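Local coordinates for protein putative beta-glucosidase (Bifidobacterium adolescentis, PDB 5WAB) that hydrolyses beta-glucosidic linkages as a glycoside hydrolase family 3 enzyme, and probably also releases terminal arabinopyranosyl units from the ginsenoside Rb2, at residues N115-R120 and I509-E514; E123-D128 and G133-G138; K153-N158 and P182-I187; V218-W223 and G227-D232. All coordinates share one frame; numbering follows the deposited sequence.

Interaction 1: N115-R120 and I509-E514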
loop_
_atom_site.group_PDB
_atom_site.type_symbol
_atom_site.label_atom_id
_atom_site.label_comp_id
_atom_site.label_asym_id
_atom_site.label_seq_id
_atom_site.Cartn_x
_atom_site.Cartn_y
_atom_site.Cartn_z
ATOM N N ASN A 115 -10.530 -1.414 -6.470
ATOM C CA ASN A 115 -10.591 -1.269 -7.910
ATOM C C ASN A 115 -9.392 -0.442 -8.363
ATOM O O ASN A 115 -9.127 0.629 -7.788
ATOM C CB ASN A 115 -11.901 -0.606 -8.327
ATOM C CG ASN A 115 -12.061 -0.532 -9.823
ATOM O OD1 ASN A 115 -11.305 0.154 -10.507
ATOM N ND2 ASN A 115 -13.052 -1.242 -10.344
ATOM N N PRO A 116 -8.653 -0.889 -9.383
ATOM C CA PRO A 116 -7.430 -0.175 -9.781
ATOM C C PRO A 116 -7.682 1.222 -10.315
ATOM O O PRO A 116 -6.718 1.976 -10.482
ATOM C CB PRO A 116 -6.832 -1.084 -10.864
ATOM C CG PRO A 116 -7.992 -1.831 -11.406
ATOM C CD PRO A 116 -8.930 -2.043 -10.255
ATOM N N LEU A 117 -8.933 1.586 -10.600
ATOM C CA LEU A 117 -9.263 2.935 -11.041
ATOM C C LEU A 117 -9.267 3.945 -9.903
ATOM O O LEU A 117 -9.422 5.142 -10.165
ATOM C CB LEU A 117 -10.630 2.954 -11.726
ATOM C CG LEU A 117 -10.783 2.192 -13.041
ATOM C CD1 LEU A 117 -12.217 2.324 -13.520
ATOM C CD2 LEU A 117 -9.807 2.695 -14.103
ATOM N N GLY A 118 -9.126 3.494 -8.660
ATOM C CA GLY A 118 -9.124 4.391 -7.518
ATOM C C GLY A 118 -8.072 5.478 -7.611
ATOM O O GLY A 118 -6.893 5.192 -7.826
ATOM N N GLY A 119 -8.491 6.732 -7.438
ATOM C CA GLY A 119 -7.596 7.855 -7.665
ATOM C C GLY A 119 -6.389 7.897 -6.745
ATOM O O GLY A 119 -5.352 8.453 -7.112
ATOM N N ARG A 120 -6.499 7.325 -5.541
ATOM C CA ARG A 120 -5.406 7.341 -4.572
ATOM C C ARG A 120 -4.579 6.056 -4.568
ATOM O O ARG A 120 -3.765 5.870 -3.658
ATOM C CB ARG A 120 -5.953 7.565 -3.160
ATOM C CG ARG A 120 -6.649 8.886 -2.921
ATOM C CD ARG A 120 -5.711 10.079 -2.900
ATOM N NE ARG A 120 -4.896 10.167 -1.689
ATOM C CZ ARG A 120 -5.361 10.502 -0.487
ATOM N NH1 ARG A 120 -6.653 10.768 -0.311
ATOM N NH2 ARG A 120 -4.530 10.575 0.545
ATOM N N ILE A 509 -19.126 -3.657 -11.344
ATOM C CA ILE A 509 -20.579 -3.557 -11.310
ATOM C C ILE A 509 -21.021 -2.558 -10.242
ATOM O O ILE A 509 -21.989 -1.814 -10.434
ATOM C CB ILE A 509 -21.173 -4.967 -11.114
ATOM C CG1 ILE A 509 -22.678 -4.992 -11.336
ATOM C CG2 ILE A 509 -20.804 -5.553 -9.756
ATOM C CD1 ILE A 509 -23.221 -6.398 -11.320
ATOM N N ASN A 510 -20.318 -2.513 -9.111
ATOM C CA ASN A 510 -20.625 -1.560 -8.051
ATOM C C ASN A 510 -19.515 -0.525 -7.926
ATOM O O ASN A 510 -18.882 -0.406 -6.870
ATOM C CB ASN A 510 -20.807 -2.268 -6.713
ATOM C CG ASN A 510 -22.048 -3.116 -6.664
ATOM O OD1 ASN A 510 -23.164 -2.598 -6.659
ATOM N ND2 ASN A 510 -21.864 -4.430 -6.595
ATOM N N TRP A 511 -19.274 0.227 -8.999
ATOM C CA TRP A 511 -18.222 1.226 -9.034
ATOM C C TRP A 511 -18.612 2.346 -9.992
ATOM O O TRP A 511 -18.921 2.060 -11.159
ATOM C CB TRP A 511 -16.895 0.598 -9.464
ATOM C CG TRP A 511 -15.776 1.570 -9.597
ATOM C CD1 TRP A 511 -15.487 2.336 -10.687
ATOM C CD2 TRP A 511 -14.777 1.876 -8.613
ATOM N NE1 TRP A 511 -14.377 3.106 -10.444
ATOM C CE2 TRP A 511 -13.921 2.844 -9.179
ATOM C CE3 TRP A 511 -14.524 1.428 -7.309
ATOM C CZ2 TRP A 511 -12.831 3.375 -8.488
ATOM C CZ3 TRP A 511 -13.436 1.958 -6.623
ATOM C CH2 TRP A 511 -12.604 2.919 -7.217
ATOM N N PRO A 512 -18.613 3.615 -9.544
ATOM C CA PRO A 512 -18.271 4.088 -8.198
ATOM C C PRO A 512 -19.469 4.258 -7.274
ATOM O O PRO A 512 -19.359 4.946 -6.255
ATOM C CB PRO A 512 -17.646 5.449 -8.475
ATOM C CG PRO A 512 -18.452 5.954 -9.630
ATOM C CD PRO A 512 -18.805 4.744 -10.473
ATOM N N GLY A 513 -20.597 3.658 -7.625
ATOM C CA GLY A 513 -21.804 3.804 -6.841
ATOM C C GLY A 513 -22.701 4.897 -7.381
ATOM O O GLY A 513 -22.447 5.505 -8.426
ATOM N N GLU A 514 -23.766 5.161 -6.626
ATOM C CA GLU A 514 -24.807 6.080 -7.059
ATOM C C GLU A 514 -25.586 6.571 -5.850
ATOM O O GLU A 514 -25.713 5.859 -4.851
ATOM C CB GLU A 514 -25.757 5.400 -8.043
ATOM C CG GLU A 514 -26.586 4.324 -7.380
ATOM C CD GLU A 514 -27.201 3.381 -8.370
ATOM O OE1 GLU A 514 -26.541 3.090 -9.388
ATOM O OE2 GLU A 514 -28.339 2.930 -8.125
#
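Asn115 and Trp511 face each other from two irregular loops, their CA atoms 8.1 Å apart; Asn115-Gly118 forms a type I beta turn, and a cis peptide follows Trp511. The indole lies on the turn. Asn115 CB sits over one face of the six-membered ring of Trp511, 3.5 Å from its centroid, in a CH-pi contact. With CG anti to the backbone N (chi1 -175°), the Asn115 amide continues across the ring and stacks on it, the two planes 15° apart. That amide is fixed in rotation from both ends: Asn115 OD1 accepts Leu117 N in the carbonyl plane at 2.8 Å, an Asx turn, and ND2 is bonded to Ser507. The loops belong to different sequence-family regions of this GH3 enzyme, 115-120 to the N-terminal, TIM-barrel-related one and 509-514 to the C-terminal one, so the indole bridges the two parts. Leu117 approaches the ring obliquely, its CD1 3.8 Å from Trp511 NE1 and its CB 3.9 Å from Trp511 CZ2. Gly118 N comes within 3.7 Å of Trp511 CZ2. Around the indole, Arg114 and Gln160 add contacts, and each donates a hydrogen bond to 509-514, Arg114 to Asn510 O and Gln160 to Pro512 O.

Interaction 2: E123-D128 and G133-G138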
loop_
_atom_site.group_PDB
_atom_site.type_symbol
_atom_site.label_atom_id
_atom_site.label_comp_id
_atom_site.label_asym_id
_atom_site.label_seq_id
_atom_site.Cartn_x
_atom_site.Cartn_y
_atom_site.Cartn_z
ATOM N N GLU A 123 -0.788 6.031 -3.753
ATOM C CA GLU A 123 -0.388 6.292 -2.378
ATOM C C GLU A 123 -0.663 5.113 -1.451
ATOM O O GLU A 123 -0.297 5.169 -0.272
ATOM C CB GLU A 123 -1.150 7.535 -1.890
ATOM C CG GLU A 123 -0.662 8.254 -0.646
ATOM C CD GLU A 123 -1.418 9.568 -0.450
ATOM O OE1 GLU A 123 -2.076 10.004 -1.414
ATOM O OE2 GLU A 123 -1.381 10.153 0.653
ATOM N N TYR A 124 -1.273 4.039 -1.960
ATOM C CA TYR A 124 -1.572 2.835 -1.188
ATOM C C TYR A 124 -0.680 1.681 -1.640
ATOM O O TYR A 124 0.099 1.801 -2.586
ATOM C CB TYR A 124 -3.056 2.467 -1.304
ATOM C CG TYR A 124 -3.999 3.580 -0.898
ATOM C CD1 TYR A 124 -3.619 4.528 0.040
ATOM C CD2 TYR A 124 -5.268 3.682 -1.457
ATOM C CE1 TYR A 124 -4.469 5.541 0.407
ATOM C CE2 TYR A 124 -6.127 4.694 -1.095
ATOM C CZ TYR A 124 -5.720 5.618 -0.162
ATOM O OH TYR A 124 -6.568 6.624 0.203
ATOM N N TRP A 125 -0.821 0.536 -0.968
ATOM C CA TRP A 125 0.161 -0.537 -1.088
ATOM C C TRP A 125 -0.306 -1.728 -1.926
ATOM O O TRP A 125 0.416 -2.151 -2.831
ATOM C CB TRP A 125 0.589 -0.990 0.313
ATOM C CG TRP A 125 1.375 0.078 1.020
ATOM C CD1 TRP A 125 0.869 1.157 1.682
ATOM C CD2 TRP A 125 2.802 0.173 1.139
ATOM N NE1 TRP A 125 1.884 1.921 2.197
ATOM C CE2 TRP A 125 3.083 1.338 1.881
ATOM C CE3 TRP A 125 3.867 -0.612 0.693
ATOM C CZ2 TRP A 125 4.383 1.735 2.187
ATOM C CZ3 TRP A 125 5.161 -0.213 0.995
ATOM C CH2 TRP A 125 5.407 0.947 1.734
ATOM N N SER A 126 -1.478 -2.299 -1.659
ATOM C CA SER A 126 -1.833 -3.531 -2.356
ATOM C C SER A 126 -3.345 -3.693 -2.414
ATOM O O SER A 126 -4.100 -2.966 -1.766
ATOM C CB SER A 126 -1.196 -4.758 -1.689
ATOM O OG SER A 126 -1.629 -5.967 -2.290
ATOM N N GLU A 127 -3.772 -4.661 -3.224
ATOM C CA GLU A 127 -5.134 -5.171 -3.187
ATOM C C GLU A 127 -5.315 -6.236 -2.120
ATOM O O GLU A 127 -6.451 -6.642 -1.855
ATOM C CB GLU A 127 -5.512 -5.771 -4.544
ATOM C CG GLU A 127 -4.816 -7.102 -4.835
ATOM C CD GLU A 127 -4.950 -7.561 -6.278
ATOM O OE1 GLU A 127 -4.890 -6.711 -7.190
ATOM O OE2 GLU A 127 -5.133 -8.776 -6.500
ATOM N N ASP A 128 -4.224 -6.711 -1.515
ATOM C CA ASP A 128 -4.275 -7.787 -0.543
ATOM C C ASP A 128 -4.042 -7.240 0.854
ATOM O O ASP A 128 -3.104 -6.458 1.052
ATOM C CB ASP A 128 -3.227 -8.852 -0.862
ATOM C CG ASP A 128 -3.259 -9.997 0.124
ATOM O OD1 ASP A 128 -4.209 -10.802 0.030
ATOM O OD2 ASP A 128 -2.364 -10.088 0.995
ATOM N N GLY A 133 -0.409 -4.782 5.095
ATOM C CA GLY A 133 -0.073 -4.639 6.502
ATOM C C GLY A 133 1.382 -4.962 6.785
ATOM O O GLY A 133 2.060 -4.238 7.520
ATOM N N HIS A 134 1.881 -6.057 6.209
ATOM C CA HIS A 134 3.255 -6.469 6.467
ATOM C C HIS A 134 4.286 -5.657 5.692
ATOM O O HIS A 134 5.484 -5.772 5.979
ATOM C CB HIS A 134 3.416 -7.958 6.169
ATOM C CG HIS A 134 2.730 -8.843 7.164
ATOM N ND1 HIS A 134 1.364 -8.839 7.349
ATOM C CD2 HIS A 134 3.225 -9.742 8.046
ATOM C CE1 HIS A 134 1.046 -9.703 8.296
ATOM N NE2 HIS A 134 2.158 -10.267 8.732
ATOM N N GLU A 135 3.857 -4.830 4.739
ATOM C CA GLU A 135 4.759 -3.888 4.086
ATOM C C GLU A 135 4.735 -2.526 4.768
ATOM O O GLU A 135 5.772 -2.026 5.216
ATOM C CB GLU A 135 4.393 -3.744 2.609
ATOM C CG GLU A 135 4.858 -4.897 1.752
ATOM C CD GLU A 135 4.627 -4.639 0.287
ATOM O OE1 GLU A 135 3.542 -4.126 -0.059
ATOM O OE2 GLU A 135 5.538 -4.931 -0.515
ATOM N N ALA A 136 3.551 -1.918 4.861
ATOM C CA ALA A 136 3.462 -0.548 5.347
ATOM C C ALA A 136 3.850 -0.410 6.812
ATOM O O ALA A 136 4.126 0.711 7.258
ATOM C CB ALA A 136 2.052 -0.009 5.128
ATOM N N VAL A 137 3.897 -1.516 7.562
ATOM C CA VAL A 137 4.324 -1.453 8.958
ATOM C C VAL A 137 5.752 -0.935 9.060
ATOM O O VAL A 137 6.136 -0.353 10.080
ATOM C CB VAL A 137 4.174 -2.834 9.628
ATOM C CG1 VAL A 137 5.121 -3.843 8.985
ATOM C CG2 VAL A 137 4.416 -2.752 11.141
ATOM N N GLY A 138 6.556 -1.127 8.009
ATOM C CA GLY A 138 7.910 -0.609 8.023
ATOM C C GLY A 138 7.962 0.901 8.138
ATOM O O GLY A 138 8.885 1.448 8.750
#
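Trp125 and Ala136 join the loop that leads into helix 129-144 to the helix itself, inside the TIM-barrel-related N-terminal part of the enzyme. Asp128, the N-cap residue, ends the loop with OD2 bonded to Leu131 N, while Ser126 OG accepts Asp128 N at 2.8 Å in an ST turn. The loop runs back alongside the helix, and Trp125 lies with one face against it. The methyl of Ala136 stands over the five-membered ring of Trp125, its CB 3.7 Å from the centroid and 17° off the normal, a CH-pi contact; Trp125 NE1 is the ring atom nearest to this CB, at 3.5 Å. Farther along the indole, Glu135 CB lies 3.7 Å from Trp125 CE3. Glu135 CG stands beside its backbone N (chi1 -77°), which carries OE1 to 3.6 Å from Trp125 CE3, with the carboxylate plane turned 66° from the ring. Cutting the indole back to alanine is likely to leave the Ala136 methyl and Glu135 CB without the flat surface they pack on, opening a gap between loop and helix. Ala132 and Ile139 of the same helix also touch Trp125, as do Ala74 and Leu77 of helix 74-77 and Ile86 of helix 83-99.

Interaction 3: K153-N158 and P182-I187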
loop_
_atom_site.group_PDB
_atom_site.type_symbol
_atom_site.label_atom_id
_atom_site.label_comp_id
_atom_site.label_asym_id
_atom_site.label_seq_id
_atom_site.Cartn_x
_atom_site.Cartn_y
_atom_site.Cartn_z
ATOM N N LYS A 153 -3.406 5.949 7.817
ATOM C CA LYS A 153 -4.272 6.921 7.162
ATOM C C LYS A 153 -5.525 6.297 6.560
ATOM O O LYS A 153 -5.462 5.259 5.886
ATOM C CB LYS A 153 -3.492 7.673 6.076
ATOM C CG LYS A 153 -3.666 9.172 6.162
ATOM C CD LYS A 153 -2.605 9.921 5.368
ATOM C CE LYS A 153 -2.716 9.692 3.885
ATOM N NZ LYS A 153 -1.806 10.620 3.162
ATOM N N HIS A 154 -6.653 6.978 6.805
ATOM C CA HIS A 154 -7.973 6.775 6.204
ATOM C C HIS A 154 -8.630 5.491 6.680
ATOM O O HIS A 154 -8.943 4.599 5.887
ATOM C CB HIS A 154 -7.887 6.825 4.684
ATOM C CG HIS A 154 -7.141 8.014 4.178
ATOM N ND1 HIS A 154 -6.421 7.997 3.004
ATOM C CD2 HIS A 154 -6.984 9.253 4.701
ATOM C CE1 HIS A 154 -5.861 9.180 2.820
ATOM N NE2 HIS A 154 -6.183 9.960 3.837
ATOM N N PHE A 155 -8.903 5.444 7.972
ATOM C CA PHE A 155 -9.533 4.312 8.635
ATOM C C PHE A 155 -11.034 4.597 8.732
ATOM O O PHE A 155 -11.450 5.492 9.473
ATOM C CB PHE A 155 -8.885 4.126 10.007
ATOM C CG PHE A 155 -9.386 2.948 10.791
ATOM C CD1 PHE A 155 -9.136 1.654 10.366
ATOM C CD2 PHE A 155 -10.038 3.141 11.998
ATOM C CE1 PHE A 155 -9.578 0.572 11.104
ATOM C CE2 PHE A 155 -10.475 2.063 12.745
ATOM C CZ PHE A 155 -10.245 0.779 12.301
ATOM N N ALA A 156 -11.847 3.866 7.969
ATOM C CA ALA A 156 -11.393 2.837 7.038
ATOM C C ALA A 156 -12.243 2.826 5.772
ATOM O O ALA A 156 -13.202 3.600 5.642
ATOM C CB ALA A 156 -11.430 1.463 7.698
ATOM N N ALA A 157 -11.868 1.940 4.843
ATOM C CA ALA A 157 -12.641 1.661 3.628
ATOM C C ALA A 157 -12.792 2.904 2.755
ATOM O O ALA A 157 -13.885 3.234 2.286
ATOM C CB ALA A 157 -14.005 1.063 3.978
ATOM N N ASN A 158 -11.669 3.595 2.534
ATOM C CA ASN A 158 -11.609 4.753 1.645
ATOM C C ASN A 158 -10.944 4.293 0.347
ATOM O O ASN A 158 -9.753 4.495 0.118
ATOM C CB ASN A 158 -10.837 5.897 2.304
ATOM C CG ASN A 158 -10.860 7.180 1.482
ATOM O OD1 ASN A 158 -11.529 7.265 0.450
ATOM N ND2 ASN A 158 -10.070 8.158 1.901
ATOM N N PRO A 182 -7.701 -5.919 8.135
ATOM C CA PRO A 182 -6.473 -6.602 8.598
ATOM C C PRO A 182 -5.188 -5.799 8.465
ATOM O O PRO A 182 -4.293 -5.960 9.307
ATOM C CB PRO A 182 -6.433 -7.865 7.730
ATOM C CG PRO A 182 -7.844 -8.158 7.473
ATOM C CD PRO A 182 -8.494 -6.812 7.267
ATOM N N ALA A 183 -5.047 -4.964 7.431
ATOM C CA ALA A 183 -3.850 -4.135 7.320
ATOM C C ALA A 183 -3.781 -3.116 8.450
ATOM O O ALA A 183 -2.716 -2.907 9.044
ATOM C CB ALA A 183 -3.816 -3.435 5.962
ATOM N N PHE A 184 -4.905 -2.473 8.762
ATOM C CA PHE A 184 -4.955 -1.593 9.925
ATOM C C PHE A 184 -4.694 -2.376 11.207
ATOM O O PHE A 184 -3.913 -1.949 12.065
ATOM C CB PHE A 184 -6.307 -0.883 9.995
ATOM C CG PHE A 184 -6.511 0.183 8.940
ATOM C CD1 PHE A 184 -5.936 1.436 9.090
ATOM C CD2 PHE A 184 -7.312 -0.051 7.825
ATOM C CE1 PHE A 184 -6.133 2.435 8.142
ATOM C CE2 PHE A 184 -7.515 0.944 6.872
ATOM C CZ PHE A 184 -6.918 2.194 7.035
ATOM N N GLU A 185 -5.344 -3.535 11.349
ATOM C CA GLU A 185 -5.213 -4.325 12.568
ATOM C C GLU A 185 -3.770 -4.761 12.807
ATOM O O GLU A 185 -3.260 -4.647 13.927
ATOM C CB GLU A 185 -6.145 -5.538 12.505
ATOM C CG GLU A 185 -6.104 -6.414 13.759
ATOM C CD GLU A 185 -6.805 -7.754 13.580
ATOM O OE1 GLU A 185 -7.204 -8.085 12.441
ATOM O OE2 GLU A 185 -6.940 -8.488 14.583
ATOM N N HIS A 186 -3.078 -5.215 11.757
ATOM C CA HIS A 186 -1.717 -5.717 11.929
ATOM C C HIS A 186 -0.755 -4.612 12.344
ATOM O O HIS A 186 0.123 -4.831 13.182
ATOM C CB HIS A 186 -1.222 -6.378 10.643
ATOM C CG HIS A 186 0.200 -6.844 10.722
ATOM N ND1 HIS A 186 0.580 -7.966 11.427
ATOM C CD2 HIS A 186 1.339 -6.305 10.227
ATOM C CE1 HIS A 186 1.891 -8.112 11.338
ATOM N NE2 HIS A 186 2.374 -7.116 10.618
ATOM N N ILE A 187 -0.868 -3.438 11.733
ATOM C CA ILE A 187 0.042 -2.350 12.072
ATOM C C ILE A 187 -0.236 -1.824 13.479
ATOM O O ILE A 187 0.695 -1.481 14.221
ATOM C CB ILE A 187 -0.062 -1.261 10.995
ATOM C CG1 ILE A 187 0.335 -1.873 9.640
ATOM C CG2 ILE A 187 0.812 -0.085 11.343
ATOM C CD1 ILE A 187 0.221 -0.931 8.457
#
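Phe155 and Phe184 mark the closest backbone approach, 7.6 Å between CA atoms, where the end of strand 149-155 meets the first turn of helix 182-190. The strand turns a corner at His154, whose phi and psi are both positive, and a cis peptide links Phe155 to Ala156. This bend presents the Lys153 and His154 carbonyls, the Phe155 ring and the Ala156 methyl to one side chain of the helix, Phe184. The two rings form an edge-to-face pair, with centroids 4.8 Å apart and planes at 63°. Phe155 supplies the edge: its CD1 lies over the face of Phe184, toward the rim, and comes to 3.3 Å from Phe184 CG, a tight approach. Phe155 CB also stands over the Phe184 ring, 4.2 Å from its centroid. With Phe155 CG anti to the backbone N (chi1 -177°), the ring lies alongside Phe184, the two side chains running opposite ways, and Phe155 CE1 is 3.7 Å from Phe184 CB. Ala156 CB meets the ring obliquely, 4.0 Å from Phe184 CE2. At the far end of Phe184, Lys153 O sits near the ring plane at the edge, 3.6 Å from CZ, and His154 O lies 3.3 Å from the same CZ. No hydrogen bond joins the two segments; ring packing and carbonyl oxygens near ring C-H groups make the contact. Polar ends are served elsewhere: Lys153 NZ by Glu123, His154 ND1 by Tyr124, and His154 O by Asn111. The apolar backing thus adjoins a polar side, where a glycerol, probably from the crystallisation liquor, is hydrogen-bonded to His154 NE2, consistent with a pocket.

Interaction 4: V218-W223 and G227-D232; sequences VLRDEW and GIVMSD
Arg220 reaches from helix 212-222 toward Gly227, just before strand 228-230, and Val229 within it. CB points to the strand, and CG, set beside the backbone N (chi1 -68°), starts an extended run through CD to NE that crosses from helix to strand. Arg220 NE gives a hydrogen bond of 2.8 Å to a water, which in turn donates to Gly227 O. Arg220 CZ passes 4.0 Å from Val229 CG2. At the tip, Arg220 NH2 comes to 3.6 Å from Val229 CG2 and stays 3.6 Å from Gly227 O; the polar link to that carbonyl runs through the water on NE. NH1 has its main partner in Gly246 O, and NH2 has a weak bond to Asn248 OD1. Val229 CG2 is shared: Leu219 CD2 meets it tip to tip at 3.6 Å. Replacing Arg220 with a leucine would probably strand the bridging water on the Gly227 side and leave Gly246 O without this donor. The axes of 218-222 and strand 228-230 run nearly antiparallel (169°), 11.2 Å apart at closest approach; helix 212-222 forms the beta-alpha-beta crossover between neighbouring parallel strands 195-198 and 228-230. Leu219 also packs on Val188 of helix 182-190 and on Phe155 of strand 149-155.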
loop_
_atom_site.group_PDB
_atom_site.type_symbol
_atom_site.label_atom_id
_atom_site.label_comp_id
_atom_site.label_asym_id
_atom_site.label_seq_id
_atom_site.Cartn_x
_atom_site.Cartn_y
_atom_site.Cartn_z
ATOM N N VAL A 218 -13.900 -1.422 17.888
ATOM C CA VAL A 218 -12.911 -2.217 17.163
ATOM C C VAL A 218 -11.499 -1.744 17.474
ATOM O O VAL A 218 -10.667 -2.499 17.993
ATOM C CB VAL A 218 -13.176 -2.158 15.647
ATOM C CG1 VAL A 218 -12.016 -2.788 14.900
ATOM C CG2 VAL A 218 -14.490 -2.844 15.292
ATOM N N LEU A 219 -11.217 -0.479 17.164
ATOM C CA LEU A 219 -9.843 0.011 17.168
ATOM C C LEU A 219 -9.201 -0.117 18.547
ATOM O O LEU A 219 -8.074 -0.615 18.676
ATOM C CB LEU A 219 -9.821 1.460 16.677
ATOM C CG LEU A 219 -8.477 2.184 16.598
ATOM C CD1 LEU A 219 -7.526 1.469 15.646
ATOM C CD2 LEU A 219 -8.689 3.623 16.170
ATOM N N ARG A 220 -9.920 0.279 19.599
ATOM C CA ARG A 220 -9.342 0.331 20.937
ATOM C C ARG A 220 -9.723 -0.855 21.816
ATOM O O ARG A 220 -8.841 -1.498 22.392
ATOM C CB ARG A 220 -9.751 1.636 21.627
ATOM C CG ARG A 220 -9.126 2.875 21.003
ATOM C CD ARG A 220 -9.707 4.115 21.613
ATOM N NE ARG A 220 -8.929 5.308 21.321
ATOM C CZ ARG A 220 -9.288 6.218 20.425
ATOM N NH1 ARG A 220 -10.400 6.041 19.719
ATOM N NH2 ARG A 220 -8.537 7.295 20.229
ATOM N N ASP A 221 -11.017 -1.170 21.926
ATOM C CA ASP A 221 -11.429 -2.219 22.855
ATOM C C ASP A 221 -11.022 -3.610 22.382
ATOM O O ASP A 221 -10.694 -4.464 23.211
ATOM C CB ASP A 221 -12.938 -2.156 23.102
ATOM C CG ASP A 221 -13.353 -0.906 23.874
ATOM O OD1 ASP A 221 -12.482 -0.273 24.512
ATOM O OD2 ASP A 221 -14.558 -0.570 23.861
ATOM N N GLU A 222 -11.026 -3.856 21.072
ATOM C CA GLU A 222 -10.662 -5.165 20.537
ATOM C C GLU A 222 -9.184 -5.251 20.162
ATOM O O GLU A 222 -8.503 -6.207 20.540
ATOM C CB GLU A 222 -11.530 -5.500 19.317
ATOM C CG GLU A 222 -13.018 -5.613 19.609
ATOM C CD GLU A 222 -13.829 -5.939 18.373
ATOM O OE1 GLU A 222 -13.237 -6.409 17.381
ATOM O OE2 GLU A 222 -15.057 -5.718 18.386
ATOM N N TRP A 223 -8.671 -4.269 19.423
ATOM C CA TRP A 223 -7.301 -4.338 18.925
ATOM C C TRP A 223 -6.261 -3.783 19.897
ATOM O O TRP A 223 -5.070 -4.071 19.733
ATOM C CB TRP A 223 -7.178 -3.583 17.597
ATOM C CG TRP A 223 -7.981 -4.146 16.459
ATOM C CD1 TRP A 223 -8.682 -5.318 16.443
ATOM C CD2 TRP A 223 -8.153 -3.558 15.162
ATOM N NE1 TRP A 223 -9.279 -5.496 15.214
ATOM C CE2 TRP A 223 -8.968 -4.429 14.411
ATOM C CE3 TRP A 223 -7.694 -2.381 14.561
ATOM C CZ2 TRP A 223 -9.341 -4.153 13.091
ATOM C CZ3 TRP A 223 -8.065 -2.111 13.248
ATOM C CH2 TRP A 223 -8.882 -2.992 12.531
ATOM N N GLY A 227 -3.058 4.855 20.651
ATOM C CA GLY A 227 -2.759 6.169 20.137
ATOM C C GLY A 227 -3.970 7.054 19.973
ATOM O O GLY A 227 -5.018 6.841 20.587
ATOM N N ILE A 228 -3.830 8.031 19.087
ATOM C CA ILE A 228 -4.815 9.079 18.855
ATOM C C ILE A 228 -5.464 8.875 17.495
ATOM O O ILE A 228 -4.857 8.314 16.575
ATOM C CB ILE A 228 -4.099 10.447 18.928
ATOM C CG1 ILE A 228 -3.719 10.761 20.364
ATOM C CG2 ILE A 228 -4.900 11.557 18.281
ATOM C CD1 ILE A 228 -4.738 10.288 21.341
ATOM N N VAL A 229 -6.708 9.336 17.368
ATOM C CA VAL A 229 -7.417 9.364 16.095
ATOM C C VAL A 229 -7.673 10.820 15.737
ATOM O O VAL A 229 -8.191 11.587 16.558
ATOM C CB VAL A 229 -8.741 8.579 16.141
ATOM C CG1 VAL A 229 -9.379 8.565 14.766
ATOM C CG2 VAL A 229 -8.514 7.172 16.660
ATOM N N MET A 230 -7.292 11.203 14.528
ATOM C CA MET A 230 -7.607 12.518 14.001
ATOM C C MET A 230 -8.461 12.369 12.755
ATOM O O MET A 230 -8.450 11.333 12.086
ATOM C CB MET A 230 -6.337 13.305 13.667
ATOM C CG MET A 230 -5.477 12.652 12.600
ATOM S SD MET A 230 -3.962 13.576 12.344
ATOM C CE MET A 230 -4.656 15.126 11.870
ATOM N N SER A 231 -9.179 13.428 12.430
ATOM C CA SER A 231 -10.012 13.429 11.245
ATOM C C SER A 231 -9.187 13.831 10.030
ATOM O O SER A 231 -8.161 14.509 10.137
ATOM C CB SER A 231 -11.173 14.403 11.406
ATOM O OG SER A 231 -10.680 15.732 11.346
ATOM N N ASP A 232 -9.649 13.403 8.862
ATOM C CA ASP A 232 -9.193 14.030 7.638
ATOM C C ASP A 232 -9.728 15.460 7.575
ATOM O O ASP A 232 -10.686 15.828 8.262
ATOM C CB ASP A 232 -9.636 13.216 6.422
ATOM C CG ASP A 232 -8.655 13.307 5.270
ATOM O OD1 ASP A 232 -7.926 14.319 5.185
ATOM O OD2 ASP A 232 -8.599 12.361 4.456
HETATM O O HOH W 1 -6.248 5.071 21.937
#

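Overall arrangement
From the N terminus, interaction 1 opens first and closes last, spanning 388 residues between its segments and tying the N-terminal family region to the C-terminal one; the other three are nested inside it and follow in series without crossing. Interaction 2 closes a short loop onto helix 129-144. Interaction 3 then joins strand 149-155 to helix 182-190, and interaction 4 joins helix 212-222 to strand 228-230, a strand of the same parallel sheet, next to 195-198. A salt bridge from Glu123 to Lys153 and a probable hydrogen bond from Tyr124 to His154 link interactions 2 and 3, while Trp223 packs on Phe155 and Phe184, joining 3 to 4. Arg120 of interaction 1 also reaches His154.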